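Local atomic coordinates of Agap007691-pb (Anopheles gambiae, PDB entry 5C98), a protein that is of unknown function, though its serpin fold is that of a family whose members mostly inhibit serine proteases. Residues A[55-58]-A[59-63]; A[255-259]-A[260-264]; A[348-351]-A[352-356]. One frame throughout, in Å; residues are numbered along the deposited sequence. Where two conformers were deposited one is given.

Contact 1: A[55-58]-A[59-63]; sequences PLAG and AAVQE
Gln62 NE2 donates to two acceptors: the backbone oxygen of Tyr54, and a water 3.0 Å from Gln62 NE2 that donates on to Pro55 O. Between them they fix the rotation of the amide. CG lies anti to the carbonyl carbon of Gln62 (chi1 -74°), and the extended chain beyond it runs back past the N-cap residue Gly58. Gln62 CG passes 3.8 Å from Ala57 CB. Gln62 CD lies 3.4 Å from Ala57 O. NE2 is also near that oxygen, but the angle is too poor for a hydrogen bond. The first turn of helix 59-69 closes through Gln62 N to Gly58 O at 2.9 Å, a nearly straight bond (169° at the hydrogen). On the buried side, Val61 turns CG1 onto Ala57 CB, 3.6 Å away. Asp306 supplies more polar contacts here: its OD2 takes the N-H of Val61, and its backbone bonds to Gly58. Polar and apolar contacts are thus split at this helix start. The amide and its water tie the helix to the 3-10 turn, while Val61 packs on Ala57. The carboxylate of Asp306 would probably also favour the helix N-terminus electrostatically.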
ATOM      1  N   PRO A  55     -14.706   8.985 -14.070  1.00 17.36           N
ATOM      2  CA  PRO A  55     -15.385   9.694 -15.167  1.00 18.16           C
ATOM      3  C   PRO A  55     -16.166   8.779 -16.097  1.00 22.49           C
ATOM      4  O   PRO A  55     -17.017   9.277 -16.845  1.00 25.35           O
ATOM      5  CB  PRO A  55     -14.232  10.391 -15.907  1.00 20.44           C
ATOM      6  CG  PRO A  55     -13.075  10.337 -14.977  1.00 25.54           C
ATOM      7  CD  PRO A  55     -13.244   9.137 -14.147  1.00 17.99           C
ATOM      8  N   LEU A  56     -15.894   7.480 -16.083  1.00 20.34           N
ATOM      9  CA  LEU A  56     -16.533   6.506 -16.959  1.00 25.02           C
ATOM     10  C   LEU A  56     -17.688   5.801 -16.290  1.00 17.99           C
ATOM     11  O   LEU A  56     -18.334   4.954 -16.902  1.00 20.49           O
ATOM     12  CB  LEU A  56     -15.497   5.453 -17.380  1.00 26.62           C
ATOM     13  CG  LEU A  56     -14.223   6.064 -17.970  1.00 31.04           C
ATOM     14  CD1 LEU A  56     -13.402   5.024 -18.677  1.00 38.06           C
ATOM     15  CD2 LEU A  56     -14.540   7.200 -18.927  1.00 40.60           C
ATOM     16  N   ALA A  57     -17.964   6.132 -15.041  1.00 18.08           N
ATOM     17  CA  ALA A  57     -18.849   5.347 -14.207  1.00 17.55           C
ATOM     18  C   ALA A  57     -20.253   5.918 -14.230  1.00 18.47           C
ATOM     19  O   ALA A  57     -20.452   7.132 -14.303  1.00 22.84           O
ATOM     20  CB  ALA A  57     -18.324   5.347 -12.765  1.00 19.35           C
ATOM     21  N   GLY A  58     -21.240   5.026 -14.130  1.00 21.37           N
ATOM     22  CA  GLY A  58     -22.619   5.426 -14.000  1.00 21.88           C
ATOM     23  C   GLY A  58     -22.921   5.906 -12.594  1.00 23.84           C
ATOM     24  O   GLY A  58     -22.053   5.990 -11.727  1.00 21.96           O
ATOM     25  N   ALA A  59     -24.195   6.211 -12.369  1.00 22.91           N
ATOM     26  CA  ALA A  59     -24.591   6.882 -11.137  1.00 24.23           C
ATOM     27  C   ALA A  59     -24.256   6.063  -9.900  1.00 25.38           C
ATOM     28  O   ALA A  59     -23.825   6.623  -8.882  1.00 23.84           O
ATOM     29  CB  ALA A  59     -26.086   7.139 -11.177  1.00 26.30           C
ATOM     30  N   ALA A  60     -24.493   4.745  -9.941  1.00 23.76           N
ATOM     31  CA  ALA A  60     -24.276   3.913  -8.756  1.00 24.82           C
ATOM     32  C   ALA A  60     -22.817   3.923  -8.327  1.00 21.24           C
ATOM     33  O   ALA A  60     -22.512   4.055  -7.130  1.00 23.09           O
ATOM     34  CB  ALA A  60     -24.738   2.476  -9.004  1.00 29.43           C
ATOM     35  N   VAL A  61     -21.898   3.744  -9.273  1.00 20.31           N
ATOM     36  CA  VAL A  61     -20.481   3.705  -8.921  1.00 18.79           C
ATOM     37  C   VAL A  61     -19.950   5.099  -8.617  1.00 21.76           C
ATOM     38  O   VAL A  61     -19.091   5.264  -7.743  1.00 20.29           O
ATOM     39  CB  VAL A  61     -19.656   2.973 -10.004  1.00 22.01           C
ATOM     40  CG1 VAL A  61     -18.139   3.194  -9.833  1.00 20.85           C
ATOM     41  CG2 VAL A  61     -19.973   1.498  -9.953  1.00 23.87           C
ATOM     42  N   GLN A  62     -20.404   6.127  -9.331  1.00 20.25           N
ATOM     43  CA  GLN A  62     -19.974   7.467  -8.954  1.00 20.41           C
ATOM     44  C   GLN A  62     -20.342   7.779  -7.507  1.00 20.34           C
ATOM     45  O   GLN A  62     -19.540   8.368  -6.780  1.00 18.98           O
ATOM     46  CB  GLN A  62     -20.522   8.518  -9.915  1.00 22.09           C
ATOM     47  CG  GLN A  62     -19.799   8.497 -11.233  1.00 21.76           C
ATOM     48  CD  GLN A  62     -20.102   9.680 -12.108  1.00 20.42           C
ATOM     49  OE1 GLN A  62     -21.165  10.289 -12.015  1.00 25.76           O
ATOM     50  NE2 GLN A  62     -19.153  10.001 -13.014  1.00 21.48           N
ATOM     51  N   GLU A  63     -21.542   7.375  -7.062  1.00 19.18           N
ATOM     52  CA  GLU A  63     -21.925   7.580  -5.673  1.00 21.51           C
ATOM     53  C   GLU A  63     -20.988   6.828  -4.743  1.00 21.69           C
ATOM     54  O   GLU A  63     -20.495   7.386  -3.759  1.00 22.46           O
ATOM     55  CB  GLU A  63     -23.369   7.132  -5.468  1.00 21.49           C
ATOM     56  CG  GLU A  63     -23.900   7.382  -4.069  1.00 25.20           C
ATOM     57  CD  GLU A  63     -25.338   6.919  -3.927  1.00 27.28           C
ATOM     58  OE1 GLU A  63     -25.544   5.718  -3.656  1.00 32.01           O
ATOM     59  OE2 GLU A  63     -26.242   7.748  -4.115  1.00 29.90           O
TER
HETATM   60  O   HOH W   1     -19.027  11.307 -15.710  1.00 31.85           O

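Contact 2: A[255-259]-A[260-264]; sequences NSITP and AHLAQ
His261 has CG anti to its carbonyl carbon (chi1 -69°), which swings the ring back along the chain to Thr258. Thr258 in turn holds OG1 between its backbone N and carbonyl carbon (chi1 69°), facing the first N-H groups of helix 259-268. ND1 of His261 accepts from Thr258 N at 3.0 Å, and the donor nitrogen lies almost in the ring plane. ND1 therefore carries no proton in this bond. In return, Thr258 OG1 takes two weak bonds, from Ala260 N at 3.2 Å and from the more distant His261 N. Thr258 O also accepts from Leu262 N, in the carbonyl plane. The next turn closes more tightly, from Ala263 N to Pro259 O at 2.9 Å. Further round the imidazole edge, His261 CE1 lies 3.3 Å from Ser256 O. Beyond these segments, the ring meets that of His219 at a steep angle and touches Leu222.

The other side of the contact is apolar. Ile257 CD1 meets Leu262 CD2 at 4.1 Å, with the side chains at a slant to each other. Leu26 of helix 15-32 touches both, and strands 237-244 and 354-360 add Leu242 and Met355 against Ile257 and Leu240 and Leu357 against Leu262. Lys30 NZ bonds the carbonyl oxygens of Asn255 and Ile257, where helix 250-256 ends. The arrangement is a capping box: the side-chain OG1 of N-cap Thr258 accepts weakly from His261 N, and the side chain of His261, three residues on, accepts from Thr258 N. It starts the second of two successive helices packed against the serpin beta-strands.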
ATOM      1  N   ASN A 255      -6.691  -2.592  15.491  1.00 15.67           N
ATOM      2  CA  ASN A 255      -8.119  -2.308  15.486  1.00 16.26           C
ATOM      3  C   ASN A 255      -8.446  -0.993  16.176  1.00 17.84           C
ATOM      4  O   ASN A 255      -9.463  -0.357  15.864  1.00 18.83           O
ATOM      5  CB  ASN A 255      -8.870  -3.460  16.123  1.00 16.93           C
ATOM      6  CG  ASN A 255      -9.045  -4.600  15.170  1.00 24.78           C
ATOM      7  OD1 ASN A 255      -9.266  -4.387  13.977  1.00 27.75           O
ATOM      8  ND2 ASN A 255      -8.948  -5.819  15.679  1.00 33.37           N
ATOM      9  N   SER A 256      -7.614  -0.553  17.098  1.00 16.14           N
ATOM     10  CA  SER A 256      -7.876   0.656  17.868  0.50 14.92           C
ATOM     11  C   SER A 256      -7.525   1.934  17.119  1.00 16.46           C
ATOM     12  O   SER A 256      -8.172   2.968  17.327  1.00 18.85           O
ATOM     13  CB  SER A 256      -7.060   0.626  19.161  0.50 13.95           C
ATOM     14  OG  SER A 256      -7.524  -0.357  20.080  0.50 16.08           O
ATOM     15  N   ILE A 257      -6.506   1.892  16.255  1.00 15.02           N
ATOM     16  CA  ILE A 257      -5.885   3.126  15.797  1.00 14.00           C
ATOM     17  C   ILE A 257      -6.836   3.918  14.901  1.00 17.26           C
ATOM     18  O   ILE A 257      -7.494   3.380  14.004  1.00 17.96           O
ATOM     19  CB  ILE A 257      -4.548   2.824  15.101  1.00 16.72           C
ATOM     20  CG1 ILE A 257      -3.766   4.130  14.883  1.00 18.82           C
ATOM     21  CG2 ILE A 257      -4.786   2.044  13.836  1.00 17.82           C
ATOM     22  CD1 ILE A 257      -2.369   3.886  14.280  1.00 22.40           C
ATOM     23  N   THR A 258      -6.872   5.219  15.128  1.00 17.91           N
ATOM     24  CA  THR A 258      -7.619   6.173  14.309  1.00 19.98           C
ATOM     25  C   THR A 258      -6.730   7.340  13.943  1.00 19.82           C
ATOM     26  O   THR A 258      -5.655   7.537  14.515  1.00 17.33           O
ATOM     27  CB  THR A 258      -8.811   6.723  15.099  1.00 23.30           C
ATOM     28  OG1 THR A 258      -8.322   7.559  16.156  1.00 22.75           O
ATOM     29  CG2 THR A 258      -9.658   5.596  15.658  1.00 23.55           C
ATOM     30  N   PRO A 259      -7.183   8.185  13.013  1.00 20.89           N
ATOM     31  CA  PRO A 259      -6.416   9.407  12.719  1.00 22.36           C
ATOM     32  C   PRO A 259      -6.207  10.289  13.932  1.00 18.59           C
ATOM     33  O   PRO A 259      -5.187  10.991  14.006  1.00 20.98           O
ATOM     34  CB  PRO A 259      -7.268  10.099  11.648  1.00 24.59           C
ATOM     35  CG  PRO A 259      -7.964   8.936  10.972  1.00 26.24           C
ATOM     36  CD  PRO A 259      -8.324   8.023  12.101  1.00 23.25           C
ATOM     37  N   ALA A 260      -7.121  10.257  14.899  1.00 19.45           N
ATOM     38  CA  ALA A 260      -6.925  11.050  16.104  1.00 20.65           C
ATOM     39  C   ALA A 260      -5.672  10.605  16.831  1.00 21.27           C
ATOM     40  O   ALA A 260      -4.938  11.434  17.365  1.00 22.18           O
ATOM     41  CB  ALA A 260      -8.137  10.952  17.025  1.00 23.29           C
ATOM     42  N   HIS A 261      -5.397   9.300  16.840  1.00 20.30           N
ATOM     43  CA  HIS A 261      -4.168   8.823  17.466  1.00 18.99           C
ATOM     44  C   HIS A 261      -2.940   9.302  16.711  1.00 19.32           C
ATOM     45  O   HIS A 261      -1.908   9.601  17.328  1.00 19.56           O
ATOM     46  CB  HIS A 261      -4.127   7.308  17.501  1.00 19.09           C
ATOM     47  CG  HIS A 261      -5.110   6.692  18.423  1.00 22.35           C
ATOM     48  ND1 HIS A 261      -6.127   5.875  17.983  1.00 23.40           N
ATOM     49  CD2 HIS A 261      -5.244   6.771  19.767  1.00 30.76           C
ATOM     50  CE1 HIS A 261      -6.834   5.461  19.017  1.00 25.64           C
ATOM     51  NE2 HIS A 261      -6.323   5.994  20.110  1.00 32.94           N
ATOM     52  N   LEU A 262      -2.998   9.293  15.378  1.00 18.83           N
ATOM     53  CA  LEU A 262      -1.884   9.801  14.589  1.00 19.82           C
ATOM     54  C   LEU A 262      -1.608  11.259  14.910  1.00 20.82           C
ATOM     55  O   LEU A 262      -0.443  11.660  15.040  1.00 20.02           O
ATOM     56  CB  LEU A 262      -2.157   9.606  13.096  1.00 21.32           C
ATOM     57  CG  LEU A 262      -2.251   8.155  12.623  1.00 22.10           C
ATOM     58  CD1 LEU A 262      -2.574   8.062  11.130  1.00 27.25           C
ATOM     59  CD2 LEU A 262      -0.935   7.424  12.914  1.00 22.06           C
ATOM     60  N   ALA A 263      -2.669  12.061  15.075  1.00 20.45           N
ATOM     61  CA  ALA A 263      -2.499  13.462  15.452  1.00 22.80           C
ATOM     62  C   ALA A 263      -1.870  13.590  16.831  1.00 20.67           C
ATOM     63  O   ALA A 263      -0.994  14.437  17.044  1.00 23.31           O
ATOM     64  CB  ALA A 263      -3.846  14.178  15.430  1.00 23.03           C
ATOM     65  N   GLN A 264      -2.289  12.751  17.779  1.00 20.66           N
ATOM     66  CA  GLN A 264      -1.703  12.792  19.120  1.00 20.94           C
ATOM     67  C   GLN A 264      -0.240  12.389  19.086  1.00 23.40           C
ATOM     68  O   GLN A 264       0.599  12.982  19.773  1.00 23.63           O
ATOM     69  CB  GLN A 264      -2.435  11.818  20.043  1.00 24.44           C
ATOM     70  CG  GLN A 264      -3.833  12.231  20.410  1.00 29.62           C
ATOM     71  CD  GLN A 264      -4.518  11.203  21.288  1.00 45.14           C
ATOM     72  OE1 GLN A 264      -4.463  10.005  21.015  1.00 37.07           O
ATOM     73  NE2 GLN A 264      -5.143  11.664  22.362  1.00 47.45           N
TER

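Contact 3: A[348-351]-A[352-356]; sequences FHAN and RPFMF
Ala350 sets its methyl against the ring of Phe354, with CB 4.1 Å from CD2. The approach is oblique to the ring. Phe354 holds CG between its backbone N and carbonyl carbon (chi1 58°), and this turns the ring back over the bend toward Ala350. Phe281 stacks on that ring edge-to-face, while Leu278, Val241 and Phe195 also touch Phe354.

The polar contact lies between neighbouring residues. Asn351 OD1 accepts from Arg352 NH1 at 3.1 Å. The bond is weak, with 133° at the hydrogen, and the amide and guanidinium planes are 47° apart. The Arg352 chain is extended from CG to NE, and CG passes 3.8 Å from Asn351 OD1. A water in the guanidinium plane accepts from the same NH1 at 2.6 Å and donates to His349 O at 2.7 Å. It bridges the end of one strand to the arginine.

In serpins the segment before strand 346-349 carries the reactive-centre loop; here residues 335-343 are not modelled. Strand 346-349 runs parallel to strand 270-287. The bend leads on into the antiparallel strands 354-360 and 366-372 near the C-terminus. Ala350 is the centre of an inverse gamma turn at the start of the link. The turn is closed by a weak bond from Asn351 N to His349 O, 3.0 Å long. That carbonyl oxygen therefore serves both the turn and the water.

Arg352 has its stronger polar partner outside the bend: NH2 donates to Pro244 O, at the end of strand 237-244. A long, weak ion pair joins NE to Asp246. NE2 of His349 bonds to Asp275.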
ATOM      1  N   PHE A 348      13.835   1.076  22.304  1.00 15.10           N
ATOM      2  CA  PHE A 348      12.801   0.601  21.380  1.00 14.32           C
ATOM      3  C   PHE A 348      13.347  -0.656  20.728  1.00 17.55           C
ATOM      4  O   PHE A 348      14.049  -0.594  19.727  1.00 16.45           O
ATOM      5  CB  PHE A 348      12.468   1.672  20.346  1.00 16.12           C
ATOM      6  CG  PHE A 348      11.293   1.333  19.470  1.00 14.49           C
ATOM      7  CD1 PHE A 348      11.448   0.633  18.288  1.00 17.14           C
ATOM      8  CD2 PHE A 348      10.029   1.781  19.822  1.00 15.05           C
ATOM      9  CE1 PHE A 348      10.365   0.390  17.487  1.00 16.71           C
ATOM     10  CE2 PHE A 348       8.955   1.519  19.033  1.00 15.53           C
ATOM     11  CZ  PHE A 348       9.118   0.834  17.858  1.00 16.30           C
ATOM     12  N   HIS A 349      13.013  -1.794  21.301  1.00 15.59           N
ATOM     13  CA  HIS A 349      13.483  -3.096  20.839  1.00 15.58           C
ATOM     14  C   HIS A 349      12.303  -3.831  20.230  1.00 16.01           C
ATOM     15  O   HIS A 349      11.485  -4.423  20.936  1.00 15.00           O
ATOM     16  CB  HIS A 349      14.127  -3.853  21.990  1.00 14.37           C
ATOM     17  CG  HIS A 349      15.417  -3.257  22.429  1.00 15.41           C
ATOM     18  ND1 HIS A 349      16.160  -3.771  23.469  1.00 20.48           N
ATOM     19  CD2 HIS A 349      16.097  -2.173  21.987  1.00 15.31           C
ATOM     20  CE1 HIS A 349      17.251  -3.048  23.627  1.00 25.86           C
ATOM     21  NE2 HIS A 349      17.234  -2.070  22.741  1.00 20.96           N
ATOM     22  N   ALA A 350      12.200  -3.756  18.910  1.00 14.83           N
ATOM     23  CA  ALA A 350      11.056  -4.303  18.188  1.00 15.25           C
ATOM     24  C   ALA A 350      11.321  -5.784  17.942  1.00 16.71           C
ATOM     25  O   ALA A 350      11.784  -6.199  16.879  1.00 17.61           O
ATOM     26  CB  ALA A 350      10.818  -3.530  16.899  1.00 18.23           C
ATOM     27  N   ASN A 351      11.025  -6.592  18.964  1.00 15.96           N
ATOM     28  CA  ASN A 351      11.267  -8.032  18.978  1.00 16.07           C
ATOM     29  C   ASN A 351       9.974  -8.806  19.082  1.00 17.04           C
ATOM     30  O   ASN A 351       9.974  -9.970  19.488  1.00 16.55           O
ATOM     31  CB  ASN A 351      12.203  -8.399  20.125  1.00 18.97           C
ATOM     32  CG  ASN A 351      11.731  -7.857  21.453  1.00 20.06           C
ATOM     33  OD1 ASN A 351      10.544  -7.561  21.642  1.00 19.74           O
ATOM     34  ND2 ASN A 351      12.671  -7.688  22.383  1.00 29.45           N
ATOM     35  N   ARG A 352       8.872  -8.159  18.742  1.00 16.55           N
ATOM     36  CA  ARG A 352       7.552  -8.755  18.702  1.00 16.65           C
ATOM     37  C   ARG A 352       6.774  -8.042  17.618  1.00 15.28           C
ATOM     38  O   ARG A 352       7.214  -6.990  17.132  1.00 15.11           O
ATOM     39  CB  ARG A 352       6.830  -8.642  20.048  1.00 21.35           C
ATOM     40  CG  ARG A 352       6.907  -7.351  20.700  1.00 25.57           C
ATOM     41  CD  ARG A 352       6.481  -7.504  22.181  1.00 35.32           C
ATOM     42  NE  ARG A 352       6.260  -6.197  22.775  1.00 28.43           N
ATOM     43  CZ  ARG A 352       7.234  -5.407  23.210  1.00 20.19           C
ATOM     44  NH1 ARG A 352       8.506  -5.816  23.175  1.00 33.57           N
ATOM     45  NH2 ARG A 352       6.962  -4.233  23.715  1.00 27.18           N
ATOM     46  N   PRO A 353       5.660  -8.604  17.170  1.00 13.69           N
ATOM     47  CA  PRO A 353       4.957  -8.060  16.005  1.00 14.69           C
ATOM     48  C   PRO A 353       4.643  -6.591  16.140  1.00 12.62           C
ATOM     49  O   PRO A 353       4.228  -6.113  17.205  1.00 14.36           O
ATOM     50  CB  PRO A 353       3.680  -8.899  15.940  1.00 12.59           C
ATOM     51  CG  PRO A 353       4.141 -10.235  16.503  1.00 15.04           C
ATOM     52  CD  PRO A 353       5.071  -9.881  17.619  1.00 15.09           C
ATOM     53  N   PHE A 354       4.805  -5.872  15.034  1.00 13.39           N
ATOM     54  CA  PHE A 354       4.602  -4.438  15.033  1.00 13.69           C
ATOM     55  C   PHE A 354       3.877  -4.021  13.764  1.00 13.43           C
ATOM     56  O   PHE A 354       3.846  -4.752  12.765  1.00 13.76           O
ATOM     57  CB  PHE A 354       5.937  -3.684  15.187  1.00 13.44           C
ATOM     58  CG  PHE A 354       6.967  -3.986  14.115  1.00 15.06           C
ATOM     59  CD1 PHE A 354       6.982  -3.320  12.916  1.00 14.53           C
ATOM     60  CD2 PHE A 354       7.943  -4.935  14.348  1.00 13.47           C
ATOM     61  CE1 PHE A 354       7.973  -3.624  11.953  1.00 15.65           C
ATOM     62  CE2 PHE A 354       8.925  -5.246  13.409  1.00 15.55           C
ATOM     63  CZ  PHE A 354       8.948  -4.576  12.217  1.00 14.80           C
ATOM     64  N   MET A 355       3.284  -2.840  13.827  1.00 12.30           N
ATOM     65  CA  MET A 355       2.646  -2.187  12.696  1.00 11.49           C
ATOM     66  C   MET A 355       3.549  -1.051  12.219  1.00 13.76           C
ATOM     67  O   MET A 355       4.264  -0.422  13.012  1.00 14.47           O
ATOM     68  CB  MET A 355       1.276  -1.619  13.125  1.00 15.10           C
ATOM     69  CG  MET A 355       0.546  -0.781  12.088  1.00 16.01           C
ATOM     70  SD  MET A 355      -1.060  -0.314  12.818  1.00 17.26           S
ATOM     71  CE  MET A 355      -1.732   0.632  11.454  1.00 21.87           C
ATOM     72  N   PHE A 356       3.513  -0.783  10.913  1.00 13.75           N
ATOM     73  CA  PHE A 356       4.259   0.332  10.358  1.00 13.11           C
ATOM     74  C   PHE A 356       3.370   1.160   9.441  1.00 12.64           C
ATOM     75  O   PHE A 356       2.428   0.655   8.829  1.00 13.79           O
ATOM     76  CB  PHE A 356       5.529  -0.145   9.620  1.00 13.34           C
ATOM     77  CG  PHE A 356       5.269  -1.056   8.472  1.00 16.41           C
ATOM     78  CD1 PHE A 356       4.940  -0.562   7.228  1.00 17.59           C
ATOM     79  CD2 PHE A 356       5.384  -2.428   8.639  1.00 18.73           C
ATOM     80  CE1 PHE A 356       4.695  -1.444   6.157  1.00 21.83           C
ATOM     81  CE2 PHE A 356       5.159  -3.296   7.583  1.00 21.10           C
ATOM     82  CZ  PHE A 356       4.810  -2.812   6.354  1.00 20.79           C
TER
HETATM   83  O   HOH W   2      10.851  -4.652  23.539  1.00 31.21           O

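How the contacts relate
All three contacts are local and partly buried. Contacts 1 and 2 include exposed residues; no touching residue of contact 3 is exposed. Contact 1 stands apart. Its centre is about 42 Å from that of contact 3, on the opposite side of the chain's centre, and about 31 Å from that of contact 2. Contacts 2 and 3 touch through Ile257 CG2 and Met355 CE, 4.1 Å apart; both pack on strand 237-244. Contacts 1 and 2 are helix starts. In contact 1 the N-cap is a glycine and a glutamine reaches back through a water; in contact 2 a threonine and a histidine cap the helix with their side chains. Contact 3 joins strands, with buried aromatic packing beside a partly exposed arginine that holds one bridging water.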